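Long-range contacts in 1-deoxy-D-xylulose 5-phosphate reductoisomerase (Moraxella catarrhalis, PDB 4ZQG), which catalyses the NAD(P)H-dependent rearrangement and reduction of 1-deoxy-D-xylulose 5-phosphate to 2-C-methyl-D-erythritol 4-phosphate in the MEP pathway of isoprenoid synthesis: residues P56-T61 with I81-D86; L6-I11 with R32-A37; A116-G121 with H146-L151. All blocks are in the same frame, centred on the assembly; numbering follows the deposited sequence.

Contact 1: residues P56-T61 with I81-D86; sequences PVKICT and IILSGD
Four parallel bridges, from Lys58 with Ile81 to Thr61 with Ser84, join strands 58-61 and 81-84, whose short axes approach to 4.4 Å with 29° between their N-to-C directions. With helix 66-75 between them in the chain, the two strands form a beta-alpha-beta unit of the Rossmann-type nucleotide-binding domain, and within the chain 81-84 is an outermost strand of the sheet. The backbone ladder alternates as expected for parallel strands: Ile81 N donates to Val57 O, Ile59 N to Ile81 O at 2.8 Å, and Thr61 N to Leu83 O. The bond from Leu83 N to Ile59 O is weak because it is bent, with 127° at the hydrogen.

Lys58, Cys60, Ile81 and Leu83 share one face. There the extended Lys58 chain passes Leu83 obliquely, its CD 4.2 Å from Leu83 CD1, and carries NZ on to salt bridges with Glu91 and Asp95. On the face of Ile59 and Ile82, which helix 66-75 covers, the CG1 atoms of those two residues lie 4.3 Å apart. Beyond the last bridge, Gly85 N still reaches Thr61 O at 3.0 Å, extending the ladder past strand 81-84. Cys60 holds SG anti to its backbone N (chi1 178°), which sends the sulfur toward this end, 3.5 Å from Gly85 O.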
loop_
_atom_site.group_PDB
_atom_site.type_symbol
_atom_site.label_atom_id
_atom_site.label_comp_id
_atom_site.label_asym_id
_atom_site.label_seq_id
_atom_site.Cartn_x
_atom_site.Cartn_y
_atom_site.Cartn_z
ATOM N N PRO A 56 22.690 -29.378 8.020
ATOM C CA PRO A 56 22.338 -28.639 9.210
ATOM C C PRO A 56 23.054 -29.169 10.431
ATOM O O PRO A 56 23.368 -30.350 10.489
ATOM C CB PRO A 56 20.862 -28.944 9.375
ATOM C CG PRO A 56 20.674 -30.238 8.756
ATOM C CD PRO A 56 21.554 -30.184 7.551
ATOM N N VAL A 57 23.273 -28.306 11.413
ATOM C CA VAL A 57 23.863 -28.728 12.657
ATOM C C VAL A 57 22.919 -29.648 13.413
ATOM O O VAL A 57 23.353 -30.589 14.007
ATOM C CB VAL A 57 24.315 -27.518 13.502
ATOM C CG1 VAL A 57 24.917 -27.967 14.816
ATOM C CG2 VAL A 57 25.321 -26.689 12.719
ATOM N N LYS A 58 21.622 -29.395 13.385
ATOM C CA LYS A 58 20.665 -30.204 14.149
ATOM C C LYS A 58 19.415 -30.401 13.356
ATOM O O LYS A 58 19.025 -29.535 12.588
ATOM C CB LYS A 58 20.252 -29.505 15.462
ATOM C CG LYS A 58 21.370 -28.840 16.244
ATOM C CD LYS A 58 20.944 -28.519 17.680
ATOM C CE LYS A 58 22.129 -27.989 18.486
ATOM N NZ LYS A 58 21.704 -27.356 19.751
ATOM N N ILE A 59 18.758 -31.520 13.565
ATOM C CA ILE A 59 17.404 -31.710 13.059
ATOM C C ILE A 59 16.616 -32.430 14.137
ATOM O O ILE A 59 17.205 -32.997 15.055
ATOM C CB ILE A 59 17.349 -32.509 11.747
ATOM C CG1 ILE A 59 17.822 -33.951 12.008
ATOM C CG2 ILE A 59 18.167 -31.807 10.686
ATOM C CD1 ILE A 59 18.083 -34.758 10.749
ATOM N N CYS A 60 15.293 -32.379 14.037
ATOM C CA CYS A 60 14.412 -32.917 15.044
ATOM C C CYS A 60 13.284 -33.566 14.330
ATOM O O CYS A 60 12.793 -33.005 13.353
ATOM C CB CYS A 60 13.857 -31.777 15.914
ATOM S SG CYS A 60 12.684 -32.287 17.194
ATOM N N THR A 61 12.836 -34.716 14.823
ATOM C CA THR A 61 11.665 -35.399 14.257
ATOM C C THR A 61 10.762 -35.887 15.365
ATOM O O THR A 61 11.014 -35.600 16.555
ATOM C CB THR A 61 12.076 -36.560 13.325
ATOM O OG1 THR A 61 10.922 -37.172 12.750
ATOM C CG2 THR A 61 12.863 -37.606 14.072
ATOM N N ILE A 81 23.422 -33.500 14.350
ATOM C CA ILE A 81 22.765 -33.915 15.601
ATOM C C ILE A 81 21.262 -34.143 15.403
ATOM O O ILE A 81 20.567 -33.288 14.835
ATOM C CB ILE A 81 22.938 -32.872 16.718
ATOM C CG1 ILE A 81 24.408 -32.669 17.077
ATOM C CG2 ILE A 81 22.112 -33.279 17.929
ATOM C CD1 ILE A 81 24.767 -31.282 17.548
ATOM N N ILE A 82 20.749 -35.267 15.888
ATOM C CA ILE A 82 19.335 -35.570 15.738
ATOM C C ILE A 82 18.693 -35.382 17.086
ATOM O O ILE A 82 19.320 -35.687 18.104
ATOM C CB ILE A 82 19.076 -37.003 15.293
ATOM C CG1 ILE A 82 19.769 -37.265 13.964
ATOM C CG2 ILE A 82 17.594 -37.256 15.129
ATOM C CD1 ILE A 82 21.236 -37.611 14.099
ATOM N N LEU A 83 17.453 -34.866 17.070
ATOM C CA LEU A 83 16.684 -34.550 18.258
ATOM C C LEU A 83 15.287 -35.104 18.062
ATOM O O LEU A 83 14.914 -35.447 16.951
ATOM C CB LEU A 83 16.638 -33.046 18.454
ATOM C CG LEU A 83 17.954 -32.300 18.609
ATOM C CD1 LEU A 83 17.702 -30.822 18.880
ATOM C CD2 LEU A 83 18.785 -32.867 19.749
ATOM N N SER A 84 14.494 -35.203 19.115
ATOM C CA SER A 84 13.103 -35.610 18.927
ATOM C C SER A 84 12.133 -34.895 19.824
ATOM O O SER A 84 12.524 -34.320 20.806
ATOM C CB SER A 84 12.963 -37.109 19.150
ATOM O OG SER A 84 13.134 -37.437 20.506
ATOM N N GLY A 85 10.857 -34.973 19.483
ATOM C CA GLY A 85 9.774 -34.349 20.269
ATOM C C GLY A 85 9.879 -32.878 20.625
ATOM O O GLY A 85 10.722 -32.132 20.133
ATOM N N ASP A 86 8.993 -32.466 21.504
ATOM C CA ASP A 86 8.901 -31.079 21.903
ATOM C C ASP A 86 10.195 -30.612 22.540
ATOM O O ASP A 86 10.593 -29.455 22.449
ATOM C CB ASP A 86 7.725 -30.911 22.870
ATOM C CG ASP A 86 6.366 -31.244 22.203
ATOM O OD1 ASP A 86 5.772 -32.253 22.622
ATOM O OD2 ASP A 86 5.896 -30.528 21.273
#

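Contact 2: residues L6-I11 with R32-A37; sequences LQSLAI and RYRIHA
Arg32 O receives a weak bond from Gln7 N at the start of the pairing, while the arginine's NH2 forms a salt bridge with Glu292. Tyr33 runs alongside Gln7 in the same direction: Gln7 NE2 sits at the ring edge, 3.8 Å from Tyr33 CE1, with amide and ring planes 78° apart, and Gln7 OE1 bonds to Thr100. On the sheet face that carries Gln7, Tyr33 and Leu9, Leu9 CD2 packs 4.0 Å from Tyr33 CB.

Arg34 uses both backbone groups, N to Gln7 O in a nearly straight bond (176° at the hydrogen) and O from Leu9 N. Its side chain bends at chi3 (87°), bringing the guanidinium under Ser8 OG, which lies over one face; NH2 is 3.1 Å from that oxygen, but the angle is too poor for a hydrogen bond, and Ser8 OG bonds to Ala97 O instead. Ile35 CD1 meets Leu9 CD2 at 4.1 Å.

His36 ND1 lies in the guanidinium plane at its edge and takes weak bonds from Arg34 NH1 and NH2; His36 NE2 bonds to Asp95. Here the register slips by one: Leu9 O accepts from both His36 N (2.8 Å) and Ala37 N (3.2 Å), a beta bulge. Ala37 O then takes Ile11 N. Strand 7-12, helix 17-26 and strand 33-39 make the first beta-alpha-beta unit of a Rossmann-type dinucleotide-binding fold.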
loop_
_atom_site.group_PDB
_atom_site.type_symbol
_atom_site.label_atom_id
_atom_site.label_comp_id
_atom_site.label_asym_id
_atom_site.label_seq_id
_atom_site.Cartn_x
_atom_site.Cartn_y
_atom_site.Cartn_z
ATOM N N LEU A 6 26.789 -14.709 8.352
ATOM C CA LEU A 6 25.514 -15.273 7.793
ATOM C C LEU A 6 24.460 -15.395 8.865
ATOM O O LEU A 6 24.744 -15.893 9.954
ATOM C CB LEU A 6 25.741 -16.654 7.208
ATOM C CG LEU A 6 26.807 -16.712 6.126
ATOM C CD1 LEU A 6 26.867 -18.118 5.538
ATOM C CD2 LEU A 6 26.549 -15.665 5.043
ATOM N N GLN A 7 23.250 -14.951 8.553
ATOM C CA GLN A 7 22.127 -15.122 9.458
ATOM C C GLN A 7 21.800 -16.611 9.591
ATOM O O GLN A 7 21.436 -17.266 8.633
ATOM C CB GLN A 7 20.921 -14.346 8.946
ATOM C CG GLN A 7 19.747 -14.188 9.913
ATOM C CD GLN A 7 18.640 -13.383 9.274
ATOM O OE1 GLN A 7 17.448 -13.603 9.496
ATOM N NE2 GLN A 7 19.043 -12.454 8.436
ATOM N N SER A 8 21.934 -17.110 10.811
ATOM C CA SER A 8 21.643 -18.470 11.154
ATOM C C SER A 8 20.138 -18.710 11.241
ATOM O O SER A 8 19.458 -17.991 11.932
ATOM C CB SER A 8 22.293 -18.734 12.489
ATOM O OG SER A 8 22.041 -20.044 12.927
ATOM N N LEU A 9 19.629 -19.723 10.543
ATOM C CA LEU A 9 18.201 -20.059 10.529
ATOM C C LEU A 9 17.850 -21.401 11.159
ATOM O O LEU A 9 18.474 -22.388 10.863
ATOM C CB LEU A 9 17.732 -20.172 9.092
ATOM C CG LEU A 9 17.110 -18.971 8.437
ATOM C CD1 LEU A 9 17.848 -17.676 8.775
ATOM C CD2 LEU A 9 17.081 -19.215 6.946
ATOM N N ALA A 10 16.801 -21.434 11.974
ATOM C CA ALA A 10 16.143 -22.679 12.339
ATOM C C ALA A 10 14.804 -22.657 11.674
ATOM O O ALA A 10 14.058 -21.707 11.864
ATOM C CB ALA A 10 15.961 -22.772 13.836
ATOM N N ILE A 11 14.486 -23.688 10.905
ATOM C CA ILE A 11 13.177 -23.787 10.257
ATOM C C ILE A 11 12.349 -24.897 10.883
ATOM O O ILE A 11 12.523 -26.069 10.594
ATOM C CB ILE A 11 13.309 -24.013 8.756
ATOM C CG1 ILE A 11 14.125 -22.879 8.144
ATOM C CG2 ILE A 11 11.938 -24.106 8.127
ATOM C CD1 ILE A 11 14.476 -23.117 6.704
ATOM N N ARG A 32 23.798 -15.886 2.008
ATOM C CA ARG A 32 23.119 -14.889 2.803
ATOM C C ARG A 32 22.634 -15.522 4.116
ATOM O O ARG A 32 22.665 -14.898 5.173
ATOM C CB ARG A 32 21.941 -14.349 1.964
ATOM C CG ARG A 32 21.421 -12.977 2.338
ATOM C CD ARG A 32 20.572 -12.380 1.220
ATOM N NE ARG A 32 20.801 -10.942 1.077
ATOM C CZ ARG A 32 20.388 -10.017 1.947
ATOM N NH1 ARG A 32 19.711 -10.355 3.048
ATOM N NH2 ARG A 32 20.660 -8.732 1.724
ATOM N N TYR A 33 22.182 -16.765 4.022
ATOM C CA TYR A 33 21.549 -17.479 5.101
ATOM C C TYR A 33 22.297 -18.773 5.325
ATOM O O TYR A 33 22.754 -19.367 4.383
ATOM C CB TYR A 33 20.097 -17.768 4.710
ATOM C CG TYR A 33 19.333 -16.489 4.429
ATOM C CD1 TYR A 33 19.066 -15.602 5.466
ATOM C CD2 TYR A 33 18.911 -16.155 3.151
ATOM C CE1 TYR A 33 18.391 -14.416 5.252
ATOM C CE2 TYR A 33 18.240 -14.955 2.914
ATOM C CZ TYR A 33 17.977 -14.084 3.982
ATOM O OH TYR A 33 17.328 -12.872 3.826
ATOM N N ARG A 34 22.429 -19.181 6.577
ATOM C CA ARG A 34 23.015 -20.452 6.974
ATOM C C ARG A 34 21.914 -21.269 7.652
ATOM O O ARG A 34 21.301 -20.785 8.591
ATOM C CB ARG A 34 24.183 -20.206 7.971
ATOM C CG ARG A 34 24.725 -21.468 8.637
ATOM C CD ARG A 34 25.957 -21.259 9.528
ATOM N NE ARG A 34 25.602 -20.900 10.904
ATOM C CZ ARG A 34 25.127 -21.742 11.820
ATOM N NH1 ARG A 34 24.926 -23.034 11.539
ATOM N NH2 ARG A 34 24.839 -21.275 13.030
ATOM N N ILE A 35 21.682 -22.504 7.222
ATOM C CA ILE A 35 20.704 -23.357 7.895
ATOM C C ILE A 35 21.317 -24.038 9.108
ATOM O O ILE A 35 22.154 -24.865 8.986
ATOM C CB ILE A 35 20.180 -24.472 7.004
ATOM C CG1 ILE A 35 19.666 -23.949 5.666
ATOM C CG2 ILE A 35 19.106 -25.241 7.737
ATOM C CD1 ILE A 35 18.767 -22.767 5.747
ATOM N N HIS A 36 20.886 -23.696 10.295
ATOM C CA HIS A 36 21.379 -24.341 11.471
ATOM C C HIS A 36 20.503 -25.520 11.832
ATOM O O HIS A 36 21.010 -26.492 12.361
ATOM C CB HIS A 36 21.402 -23.341 12.593
ATOM C CG HIS A 36 21.826 -23.909 13.897
ATOM N ND1 HIS A 36 23.149 -24.009 14.265
ATOM C CD2 HIS A 36 21.099 -24.379 14.937
ATOM C CE1 HIS A 36 23.217 -24.535 15.475
ATOM N NE2 HIS A 36 21.987 -24.739 15.914
ATOM N N ALA A 37 19.198 -25.466 11.564
ATOM C CA ALA A 37 18.334 -26.582 11.925
ATOM C C ALA A 37 17.099 -26.686 11.080
ATOM O O ALA A 37 16.676 -25.729 10.526
ATOM C CB ALA A 37 17.944 -26.502 13.377
#

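Contact 3: residues A116-G121 with H146-L151; sequences AAAGAG and HGATIL
His146, the last residue of helix 130-146, lays its imidazole against the C-terminal turn of helix 111-120. With CG anti to the carbonyl carbon (chi1 -73°), the side chain leads off toward the carbonyl oxygens of that turn. CB comes first, 3.5 Å from Ala118 O. CG and CD2 then each stand 3.4 Å from Gly119 O, which lies 3.3 Å above one ring face, displaced toward the rim. The two nitrogens are more distant from this oxygen, 3.9 Å for both ND1 and NE2, and ND1 has a weak hydrogen bond to Thr142 O, one turn back in its own helix. CE1 is the most remote.

Gly121, with positive phi, closes helix 111-120 in a Schellman motif, its N bonding back to Ala118 O. Having no side chain, it lets its CA approach His146 O. Gly147, also at positive phi, turns the chain out of helix 130-146, which links neighbouring parallel strands 123-126 and 149-152 of the Rossmann-type sheet, paired by Thr149 backbone bonds to Lys122 and Ile124; the contact thus sets the end of helix 111-120 against this turn. Ala148 CB then fits against the helix end, 3.6 Å from Ala118 O and 3.8 Å from Gly121 CA.

No hydrogen bond crosses between the segments, so the contact rests on close packing, to which the carbonyl oxygen over the ring may add an electrostatic term. That oxygen, at the negative end of a helix, would tend to polarise the ring and may favour its protonated form.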
loop_
_atom_site.group_PDB
_atom_site.type_symbol
_atom_site.label_atom_id
_atom_site.label_comp_id
_atom_site.label_asym_id
_atom_site.label_seq_id
_atom_site.Cartn_x
_atom_site.Cartn_y
_atom_site.Cartn_z
ATOM N N ALA A 116 9.526 -20.739 23.412
ATOM C CA ALA A 116 10.967 -20.893 23.634
ATOM C C ALA A 116 11.749 -19.873 22.809
ATOM O O ALA A 116 12.678 -19.243 23.296
ATOM C CB ALA A 116 11.419 -22.313 23.276
ATOM N N ALA A 117 11.369 -19.726 21.548
ATOM C CA ALA A 117 11.989 -18.728 20.683
ATOM C C ALA A 117 11.734 -17.274 21.215
ATOM O O ALA A 117 12.649 -16.458 21.280
ATOM C CB ALA A 117 11.492 -18.895 19.255
ATOM N N ALA A 118 10.521 -16.957 21.628
ATOM C CA ALA A 118 10.294 -15.639 22.213
ATOM C C ALA A 118 11.097 -15.495 23.508
ATOM O O ALA A 118 11.720 -14.451 23.739
ATOM C CB ALA A 118 8.818 -15.384 22.435
ATOM N N GLY A 119 11.152 -16.562 24.303
ATOM C CA GLY A 119 11.891 -16.551 25.569
ATOM C C GLY A 119 13.383 -16.321 25.400
ATOM O O GLY A 119 14.047 -15.834 26.316
ATOM N N ALA A 120 13.898 -16.704 24.227
ATOM C CA ALA A 120 15.324 -16.682 23.919
ATOM C C ALA A 120 15.695 -15.426 23.181
ATOM O O ALA A 120 16.865 -15.195 22.864
ATOM C CB ALA A 120 15.671 -17.880 23.061
ATOM N N GLY A 121 14.683 -14.654 22.839
ATOM C CA GLY A 121 14.882 -13.376 22.245
ATOM C C GLY A 121 15.237 -13.501 20.795
ATOM O O GLY A 121 16.123 -12.815 20.343
ATOM N N HIS A 146 11.834 -10.279 26.456
ATOM C CA HIS A 146 13.178 -10.771 26.150
ATOM C C HIS A 146 13.855 -10.226 24.903
ATOM O O HIS A 146 14.988 -10.597 24.596
ATOM C CB HIS A 146 13.153 -12.272 26.131
ATOM C CG HIS A 146 13.045 -12.855 27.498
ATOM N ND1 HIS A 146 11.835 -13.177 28.078
ATOM C CD2 HIS A 146 13.995 -13.133 28.419
ATOM C CE1 HIS A 146 12.047 -13.658 29.289
ATOM N NE2 HIS A 146 13.349 -13.643 29.518
ATOM N N GLY A 147 13.193 -9.332 24.190
ATOM C CA GLY A 147 13.818 -8.726 23.032
ATOM C C GLY A 147 13.653 -9.541 21.772
ATOM O O GLY A 147 14.432 -9.410 20.845
ATOM N N ALA A 148 12.629 -10.372 21.727
ATOM C CA ALA A 148 12.303 -11.086 20.518
ATOM C C ALA A 148 11.508 -10.151 19.614
ATOM O O ALA A 148 10.734 -9.341 20.101
ATOM C CB ALA A 148 11.517 -12.368 20.832
ATOM N N THR A 149 11.733 -10.279 18.307
ATOM C CA THR A 149 11.043 -9.540 17.271
ATOM C C THR A 149 10.216 -10.549 16.569
ATOM O O THR A 149 10.703 -11.603 16.262
ATOM C CB THR A 149 12.016 -8.974 16.205
ATOM O OG1 THR A 149 13.273 -8.682 16.813
ATOM C CG2 THR A 149 11.474 -7.685 15.557
ATOM N N ILE A 150 8.973 -10.243 16.296
ATOM C CA ILE A 150 8.108 -11.128 15.570
ATOM C C ILE A 150 7.754 -10.467 14.272
ATOM O O ILE A 150 7.270 -9.348 14.289
ATOM C CB ILE A 150 6.809 -11.356 16.339
ATOM C CG1 ILE A 150 7.139 -11.967 17.698
ATOM C CG2 ILE A 150 5.855 -12.233 15.529
ATOM C CD1 ILE A 150 5.930 -12.458 18.442
ATOM N N LEU A 151 7.988 -11.164 13.159
ATOM C CA LEU A 151 7.541 -10.747 11.855
ATOM C C LEU A 151 6.605 -11.745 11.257
ATOM O O LEU A 151 6.918 -12.907 11.103
ATOM C CB LEU A 151 8.706 -10.597 10.908
ATOM C CG LEU A 151 9.653 -9.459 11.258
ATOM C CD1 LEU A 151 10.660 -9.891 12.315
ATOM C CD2 LEU A 151 10.370 -8.992 9.993
#

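Overall arrangement
All three contacts reach one parallel sheet, whose outermost strands within the chain are 81-84 (contact 1) and 149-152 (contact 3); contact 2 lies further in. Contacts 1 and 2 meet directly, because strands 58-61 and 33-39 are neighbours: Lys58 N lies 3.1 Å from His36 O, a probable hydrogen bond. Contact 3 touches neither; its nearest atoms are about 7 Å from contact 1 and 8 Å from contact 2. Eight of the twelve touching residues in contact 2 are buried, whereas contacts 1 and 3 are only partly so. Chemistry follows place: backbone hydrogen-bond ladders hold the strand pairs, regular in contact 1 and bulged in contact 2, while the helix-end packing of contact 3 has none across it.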